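Local coordinates for glutamate ABC superfamily ATP binding cassette transporter, binding protein (Enterococcus faecium DO, PDB 5EYF) that binds glutamate as the solute-binding component of an ABC transporter, and so probably delivers this amino acid for uptake into the cell, at residues 17-29 with 38-50. Sequence-based numbering, arbitrary orientation.
Sequences IIWGVKYDTRLFG and VQGFDVDIAKAIT. With GLU (glutamic acid), chain E.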
loop_
_atom_site.group_PDB
_atom_site.type_symbol
_atom_site.label_atom_id
_atom_site.label_comp_id
_atom_site.label_asym_id
_atom_site.label_seq_id
_atom_site.Cartn_x
_atom_site.Cartn_y
_atom_site.Cartn_z
ATOM N N ILE B 17 18.567 14.596 -16.548
ATOM C CA ILE B 17 18.311 14.279 -15.149
ATOM C C ILE B 17 19.133 13.048 -14.791
ATOM O O ILE B 17 19.198 12.091 -15.570
ATOM C CB ILE B 17 16.821 14.027 -14.870
ATOM C CG1 ILE B 17 16.019 15.281 -15.204
ATOM C CG2 ILE B 17 16.614 13.568 -13.394
ATOM C CD1 ILE B 17 14.555 15.050 -15.067
ATOM N N ILE B 18 19.783 13.086 -13.626
ATOM C CA ILE B 18 20.669 12.024 -13.162
ATOM C C ILE B 18 19.958 11.250 -12.058
ATOM O O ILE B 18 19.635 11.811 -11.004
ATOM C CB ILE B 18 21.994 12.587 -12.641
ATOM C CG1 ILE B 18 22.662 13.472 -13.705
ATOM C CG2 ILE B 18 22.911 11.444 -12.232
ATOM C CD1 ILE B 18 23.955 14.072 -13.255
ATOM N N TRP B 19 19.741 9.967 -12.291
ATOM C CA TRP B 19 18.915 9.139 -11.421
ATOM C C TRP B 19 19.783 8.109 -10.729
ATOM O O TRP B 19 20.587 7.438 -11.382
ATOM C CB TRP B 19 17.822 8.393 -12.183
ATOM C CG TRP B 19 16.827 9.247 -12.857
ATOM C CD1 TRP B 19 16.930 9.791 -14.097
ATOM C CD2 TRP B 19 15.544 9.632 -12.344
ATOM N NE1 TRP B 19 15.784 10.502 -14.399
ATOM C CE2 TRP B 19 14.914 10.413 -13.340
ATOM C CE3 TRP B 19 14.863 9.384 -11.151
ATOM C CZ2 TRP B 19 13.657 10.983 -13.167
ATOM C CZ3 TRP B 19 13.589 9.912 -10.989
ATOM C CH2 TRP B 19 13.001 10.719 -11.986
ATOM N N GLY B 20 19.617 7.989 -9.414
ATOM C CA GLY B 20 20.218 6.912 -8.665
ATOM C C GLY B 20 19.338 5.678 -8.630
ATOM O O GLY B 20 18.202 5.730 -8.140
ATOM N N VAL B 21 19.836 4.557 -9.157
ATOM C CA VAL B 21 19.063 3.325 -9.293
ATOM C C VAL B 21 19.885 2.165 -8.771
ATOM O O VAL B 21 21.117 2.220 -8.742
ATOM C CB VAL B 21 18.647 3.053 -10.769
ATOM C CG1 VAL B 21 17.678 4.122 -11.292
ATOM C CG2 VAL B 21 19.894 2.945 -11.689
ATOM N N LYS B 22 19.187 1.101 -8.366
ATOM C CA LYS B 22 19.866 -0.145 -8.067
ATOM C C LYS B 22 20.460 -0.729 -9.340
ATOM O O LYS B 22 19.930 -0.539 -10.444
ATOM C CB LYS B 22 18.905 -1.151 -7.427
ATOM C CG LYS B 22 18.196 -0.648 -6.149
ATOM C CD LYS B 22 19.173 -0.087 -5.129
ATOM C CE LYS B 22 18.529 0.149 -3.750
ATOM N NZ LYS B 22 18.263 -1.084 -2.950
ATOM N N TYR B 23 21.578 -1.448 -9.178
ATOM C CA TYR B 23 22.161 -2.216 -10.272
ATOM C C TYR B 23 22.013 -3.715 -10.072
ATOM O O TYR B 23 22.428 -4.490 -10.945
ATOM C CB TYR B 23 23.659 -1.891 -10.463
ATOM C CG TYR B 23 23.972 -0.638 -11.273
ATOM C CD1 TYR B 23 23.066 0.411 -11.381
ATOM C CD2 TYR B 23 25.188 -0.513 -11.935
ATOM C CE1 TYR B 23 23.366 1.567 -12.124
ATOM C CE2 TYR B 23 25.490 0.627 -12.680
ATOM C CZ TYR B 23 24.590 1.659 -12.769
ATOM O OH TYR B 23 24.941 2.771 -13.519
ATOM N N ASP B 24 21.434 -4.145 -8.952
ATOM C CA ASP B 24 21.433 -5.546 -8.563
ATOM C C ASP B 24 20.033 -6.074 -8.288
ATOM O O ASP B 24 19.890 -7.161 -7.714
ATOM C CB ASP B 24 22.317 -5.758 -7.322
ATOM C CG ASP B 24 21.642 -5.264 -6.028
ATOM O OD1 ASP B 24 20.858 -4.265 -6.065
ATOM O OD2 ASP B 24 21.907 -5.893 -4.981
ATOM N N THR B 25 18.990 -5.342 -8.649
ATOM C CA THR B 25 17.642 -5.722 -8.227
ATOM C C THR B 25 16.823 -6.066 -9.468
ATOM O O THR B 25 16.289 -5.170 -10.128
ATOM C CB THR B 25 16.999 -4.578 -7.443
ATOM O OG1 THR B 25 17.828 -4.254 -6.307
ATOM C CG2 THR B 25 15.601 -4.982 -6.968
ATOM N N ARG B 26 16.723 -7.359 -9.788
ATOM C CA ARG B 26 15.970 -7.763 -10.974
ATOM C C ARG B 26 14.527 -7.289 -10.866
ATOM O O ARG B 26 13.910 -7.392 -9.804
ATOM C CB ARG B 26 15.993 -9.280 -11.167
ATOM C CG ARG B 26 15.526 -9.709 -12.565
ATOM C CD ARG B 26 15.525 -11.232 -12.780
ATOM N NE ARG B 26 14.275 -11.830 -12.318
ATOM C CZ ARG B 26 13.187 -11.987 -13.069
ATOM N NH1 ARG B 26 12.092 -12.516 -12.545
ATOM N NH2 ARG B 26 13.189 -11.615 -14.340
ATOM N N LEU B 27 14.003 -6.792 -11.989
ATOM C CA LEU B 27 12.656 -6.223 -12.186
ATOM C C LEU B 27 12.603 -4.733 -11.868
ATOM O O LEU B 27 11.635 -4.061 -12.265
ATOM C CB LEU B 27 11.548 -6.952 -11.408
ATOM C CG LEU B 27 11.480 -8.469 -11.634
ATOM C CD1 LEU B 27 10.325 -9.087 -10.829
ATOM C CD2 LEU B 27 11.332 -8.733 -13.122
ATOM N N PHE B 28 13.604 -4.204 -11.152
ATOM C CA PHE B 28 13.591 -2.787 -10.782
ATOM C C PHE B 28 14.786 -2.020 -11.324
ATOM O O PHE B 28 14.598 -1.011 -12.009
ATOM C CB PHE B 28 13.490 -2.621 -9.262
ATOM C CG PHE B 28 12.150 -2.986 -8.735
ATOM C CD1 PHE B 28 11.106 -2.062 -8.774
ATOM C CD2 PHE B 28 11.908 -4.267 -8.271
ATOM C CE1 PHE B 28 9.841 -2.409 -8.297
ATOM C CE2 PHE B 28 10.650 -4.618 -7.797
ATOM C CZ PHE B 28 9.616 -3.668 -7.815
ATOM N N GLY B 29 16.007 -2.458 -11.024
ATOM C CA GLY B 29 17.196 -1.831 -11.559
ATOM C C GLY B 29 18.277 -2.867 -11.519
ATOM O O GLY B 29 18.790 -3.179 -10.443
ATOM N N VAL B 38 21.443 -0.497 -17.644
ATOM C CA VAL B 38 20.608 -0.902 -16.521
ATOM C C VAL B 38 19.160 -0.961 -16.989
ATOM O O VAL B 38 18.734 -0.167 -17.832
ATOM C CB VAL B 38 20.807 0.052 -15.327
ATOM C CG1 VAL B 38 20.335 1.466 -15.666
ATOM C CG2 VAL B 38 20.109 -0.491 -14.083
ATOM N N GLN B 39 18.413 -1.931 -16.454
ATOM C CA GLN B 39 17.043 -2.213 -16.874
ATOM C C GLN B 39 16.158 -2.485 -15.667
ATOM O O GLN B 39 16.631 -2.951 -14.629
ATOM C CB GLN B 39 16.991 -3.430 -17.803
ATOM C CG GLN B 39 17.816 -3.287 -19.066
ATOM C CD GLN B 39 17.757 -4.534 -19.905
ATOM O OE1 GLN B 39 17.936 -5.638 -19.396
ATOM N NE2 GLN B 39 17.470 -4.373 -21.193
ATOM N N GLY B 40 14.871 -2.209 -15.816
ATOM C CA GLY B 40 13.904 -2.511 -14.769
ATOM C C GLY B 40 12.784 -1.492 -14.721
ATOM O O GLY B 40 12.782 -0.492 -15.415
ATOM N N PHE B 41 11.803 -1.792 -13.871
ATOM C CA PHE B 41 10.666 -0.901 -13.671
ATOM C C PHE B 41 11.111 0.482 -13.208
ATOM O O PHE B 41 10.596 1.497 -13.689
ATOM C CB PHE B 41 9.712 -1.544 -12.651
ATOM C CG PHE B 41 8.510 -0.722 -12.291
ATOM C CD1 PHE B 41 7.421 -0.656 -13.157
ATOM C CD2 PHE B 41 8.429 -0.072 -11.060
ATOM C CE1 PHE B 41 6.296 0.077 -12.830
ATOM C CE2 PHE B 41 7.299 0.645 -10.713
ATOM C CZ PHE B 41 6.226 0.725 -11.591
ATOM N N ASP B 42 11.989 0.550 -12.195
ATOM C CA ASP B 42 12.448 1.859 -11.722
ATOM C C ASP B 42 13.142 2.628 -12.842
ATOM O O ASP B 42 12.945 3.840 -12.987
ATOM C CB ASP B 42 13.443 1.722 -10.556
ATOM C CG ASP B 42 12.798 1.394 -9.226
ATOM O OD1 ASP B 42 11.569 1.608 -9.041
ATOM O OD2 ASP B 42 13.585 0.932 -8.342
ATOM N N VAL B 43 13.992 1.938 -13.620
ATOM C CA VAL B 43 14.666 2.558 -14.762
ATOM C C VAL B 43 13.644 3.090 -15.768
ATOM O O VAL B 43 13.779 4.211 -16.286
ATOM C CB VAL B 43 15.629 1.549 -15.414
ATOM C CG1 VAL B 43 16.180 2.102 -16.743
ATOM C CG2 VAL B 43 16.764 1.231 -14.462
ATOM N N ASP B 44 12.619 2.295 -16.077
ATOM C CA ASP B 44 11.648 2.740 -17.087
ATOM C C ASP B 44 10.797 3.905 -16.594
ATOM O O ASP B 44 10.447 4.810 -17.371
ATOM C CB ASP B 44 10.755 1.576 -17.518
ATOM C CG ASP B 44 11.462 0.629 -18.490
ATOM O OD1 ASP B 44 12.623 0.909 -18.892
ATOM O OD2 ASP B 44 10.854 -0.394 -18.857
ATOM N N ILE B 45 10.407 3.874 -15.325
ATOM C CA ILE B 45 9.706 5.016 -14.744
ATOM C C ILE B 45 10.581 6.268 -14.820
ATOM O O ILE B 45 10.105 7.361 -15.161
ATOM C CB ILE B 45 9.267 4.693 -13.295
ATOM C CG1 ILE B 45 8.163 3.576 -13.256
ATOM C CG2 ILE B 45 8.763 5.920 -12.587
ATOM C CD1 ILE B 45 6.793 4.040 -13.754
ATOM N N ALA B 46 11.874 6.143 -14.470
ATOM C CA ALA B 46 12.791 7.284 -14.555
ATOM C C ALA B 46 12.847 7.861 -15.964
ATOM O O ALA B 46 12.816 9.084 -16.148
ATOM C CB ALA B 46 14.191 6.847 -14.128
ATOM N N LYS B 47 12.985 6.995 -16.969
ATOM C CA LYS B 47 13.048 7.483 -18.351
ATOM C C LYS B 47 11.759 8.201 -18.733
ATOM O O LYS B 47 11.795 9.271 -19.360
ATOM C CB LYS B 47 13.327 6.322 -19.305
ATOM C CG LYS B 47 14.707 5.709 -19.129
ATOM C CD LYS B 47 14.873 4.506 -20.009
ATOM C CE LYS B 47 16.287 4.010 -19.963
ATOM N NZ LYS B 47 16.544 3.007 -21.044
ATOM N N ALA B 48 10.610 7.632 -18.364
ATOM C CA ALA B 48 9.338 8.253 -18.718
ATOM C C ALA B 48 9.166 9.606 -18.029
ATOM O O ALA B 48 8.653 10.559 -18.631
ATOM C CB ALA B 48 8.193 7.306 -18.358
ATOM N N ILE B 49 9.594 9.720 -16.767
ATOM C CA ILE B 49 9.482 10.990 -16.068
ATOM C C ILE B 49 10.360 12.024 -16.732
ATOM O O ILE B 49 9.953 13.178 -16.922
ATOM C CB ILE B 49 9.871 10.817 -14.591
ATOM C CG1 ILE B 49 8.787 10.015 -13.883
ATOM C CG2 ILE B 49 10.066 12.181 -13.920
ATOM C CD1 ILE B 49 9.188 9.616 -12.470
ATOM N N THR B 50 11.581 11.629 -17.077
ATOM C CA THR B 50 12.491 12.557 -17.719
ATOM C C THR B 50 11.908 13.104 -19.015
ATOM O O THR B 50 12.035 14.303 -19.309
ATOM C CB THR B 50 13.821 11.862 -17.982
ATOM O OG1 THR B 50 14.321 11.354 -16.739
ATOM C CG2 THR B 50 14.829 12.898 -18.499
HETATM N N GLU E . 11.870 -1.016 0.156
HETATM C CA GLU E . 12.688 -1.329 1.339
HETATM C C GLU E . 13.466 -0.100 1.786
HETATM O O GLU E . 13.390 0.967 1.162
HETATM C CB GLU E . 13.646 -2.508 1.075
HETATM C CG GLU E . 14.416 -2.430 -0.244
HETATM C CD GLU E . 15.535 -1.392 -0.263
HETATM O OE1 GLU E . 15.831 -0.898 -1.356
HETATM O OE2 GLU E . 16.180 -1.126 0.777
HETATM O OXT GLU E . 14.181 -0.138 2.807
HETATM O O HOH W 1 16.319 1.011 -9.042
HETATM O O HOH W 2 15.596 -5.809 -14.097
#
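The indole of Trp19 lies between Ala46, whose CB sits over one face in a CH-pi contact 3.6 Å from the five-membered-ring centroid, and CG2 of Ile17, offset toward the rim of the opposite face. At its edge, Ile49 CG2 meets Trp19 CH2, while Trp19 NE1 donates to Thr50 OG1 (2.9 Å), which sits 17° out of the ring plane. That hydroxyl in turn donates to Ala46 O (2.8 Å), one helical turn back, and the pair of bonds holds the indole edge. With CG anti to its carbonyl carbon, the Trp19 ring swings beside its own backbone N, under Ala46. Farther on, Asp42 OD1 approaches the edge of the Phe28 ring, carboxylate and ring planes 51° apart; Asp42 OD1 is bonded to Tyr102 OH and OD2 to Thr85 N, and a water ties OD2 to Lys22 N. Phe28 and Phe41 run side by side. At the helix start Phe41 N binds Leu27 O (2.8 Å) nearly straight, whereas Asp42 N and Val43 N make weak bonds to Phe28 O. Antiparallel at 166°, strand 17-21 and helix 41-50 belong to the alpha/beta lobe of a family 3 solute-binding protein; just past the strand, Lys22 NZ grips the bound glutamate's OE1.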